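Local coordinates for YJHT (Escherichia coli, PDB 2UVK), which speeds the interconversion of the alpha and beta anomers of N-acetylneuraminate, the free sialic acid that the bacterium takes up, at residues 90-93 and 94-97. Residues are numbered along the deposited sequence; the frame is centred on the assembly and turned at random.
Sequences KYNP and KTNS
Tyr91 and Asn96 join their side chains across the hairpin turn in which the chain leaves one strand and doubles back into the next. Tyr91 CB starts a side chain whose CG lies anti to the backbone N (chi1 173°), which turns the ring toward Asn96 and Ser97. CG and CD1 run past the carbonyl of Ser97, CD1 coming within 3.6 Å of Ser97 O; CE1 reaches Asn96 OD1, and CZ approaches Asn96 CA. At the tip, Tyr91 OH donates to Asn96 OD1 (2.7 Å), which sits at the ring edge, in its plane, while the amide stands almost upright to the ring, 82° apart. Asn96 OD1 also accepts from Ala49 N, so two donors grip this oxygen. A phenylalanine here would probably cost Asn96 OD1 one of these two donors and leave its amide freer to turn. Asn92, whose side chain lies on the same face of the sheet as that of Ser97, accepts at OD1 from Lys94 N (3.0 Å), the donor standing above the carbonyl plane. Thr95 OG1 shares a hydrogen bond with Ser97 OG (2.6 Å). Asn92 N donates to Ser97 O at 2.9 Å, nearly straight; the return bond, Ser97 N to Asn92 O, is weak. With Asn96 and Ser97 both facing Asn92, and Asn96 at positive phi (48°), this is a G1 beta bulge closing the hairpin. A water joins Lys90 O, Lys90 NZ and Ser97 O. The turn links strand 88-92 to the outermost strand 97-100 in a four-stranded blade of the Kelch beta-propeller, at its surface; Tyr91 also meets the Trp98 ring, touches Leu68 of strand 67-71, and packs on Leu48 and on Tyr23 of strand 21-25 in the preceding blade.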
# COMPACT_ATOMS: atom_id res chain seq x y z
N LYS B 90 22.31 3.06 2.63
CA LYS B 90 23.39 2.10 2.86
C LYS B 90 24.57 2.79 3.50
O LYS B 90 25.02 3.83 3.01
CB LYS B 90 23.82 1.50 1.52
CG LYS B 90 24.99 0.53 1.61
CD LYS B 90 25.24 -0.15 0.28
CE LYS B 90 25.79 0.80 -0.77
NZ LYS B 90 27.21 1.19 -0.53
N TYR B 91 25.07 2.20 4.57
CA TYR B 91 26.29 2.69 5.24
C TYR B 91 27.41 1.69 5.02
O TYR B 91 27.26 0.50 5.29
CB TYR B 91 26.05 2.85 6.73
CG TYR B 91 27.28 3.18 7.54
CD1 TYR B 91 27.81 4.46 7.55
CD2 TYR B 91 27.92 2.19 8.29
CE1 TYR B 91 28.93 4.76 8.32
CE2 TYR B 91 29.06 2.50 9.05
CZ TYR B 91 29.53 3.78 9.05
OH TYR B 91 30.65 4.08 9.78
N ASN B 92 28.53 2.21 4.51
CA ASN B 92 29.75 1.41 4.30
C ASN B 92 30.71 1.65 5.47
O ASN B 92 31.23 2.74 5.64
CB ASN B 92 30.36 1.79 2.95
CG ASN B 92 31.64 1.01 2.63
OD1 ASN B 92 32.13 0.25 3.46
ND2 ASN B 92 32.15 1.18 1.42
N PRO B 93 30.88 0.64 6.33
CA PRO B 93 31.75 0.86 7.49
C PRO B 93 33.23 1.06 7.14
O PRO B 93 33.95 1.71 7.90
CB PRO B 93 31.53 -0.39 8.35
CG PRO B 93 30.73 -1.35 7.54
CD PRO B 93 30.27 -0.70 6.29
N LYS B 94 33.66 0.55 6.00
CA LYS B 94 35.07 0.66 5.61
C LYS B 94 35.44 2.10 5.26
O LYS B 94 36.59 2.52 5.46
CB LYS B 94 35.36 -0.27 4.44
CG LYS B 94 35.07 -1.73 4.75
CD LYS B 94 35.70 -2.67 3.73
CE LYS B 94 35.55 -4.12 4.15
NZ LYS B 94 36.15 -5.03 3.13
N THR B 95 34.46 2.85 4.76
CA THR B 95 34.63 4.23 4.37
C THR B 95 33.87 5.24 5.25
O THR B 95 33.95 6.44 5.01
CB THR B 95 34.20 4.42 2.91
OG1 THR B 95 32.83 4.03 2.76
CG2 THR B 95 35.04 3.55 2.00
N ASN B 96 33.13 4.74 6.25
CA ASN B 96 32.33 5.59 7.14
C ASN B 96 31.49 6.60 6.35
O ASN B 96 31.51 7.80 6.62
CB ASN B 96 33.24 6.30 8.15
CG ASN B 96 32.47 7.04 9.26
OD1 ASN B 96 31.38 6.64 9.69
ND2 ASN B 96 33.07 8.13 9.74
N SER B 97 30.73 6.07 5.38
CA SER B 97 29.98 6.92 4.47
C SER B 97 28.61 6.31 4.18
O SER B 97 28.48 5.09 4.06
CB SER B 97 30.75 7.12 3.15
OG SER B 97 31.03 5.89 2.50
O HOH W 1 27.42 3.54 1.47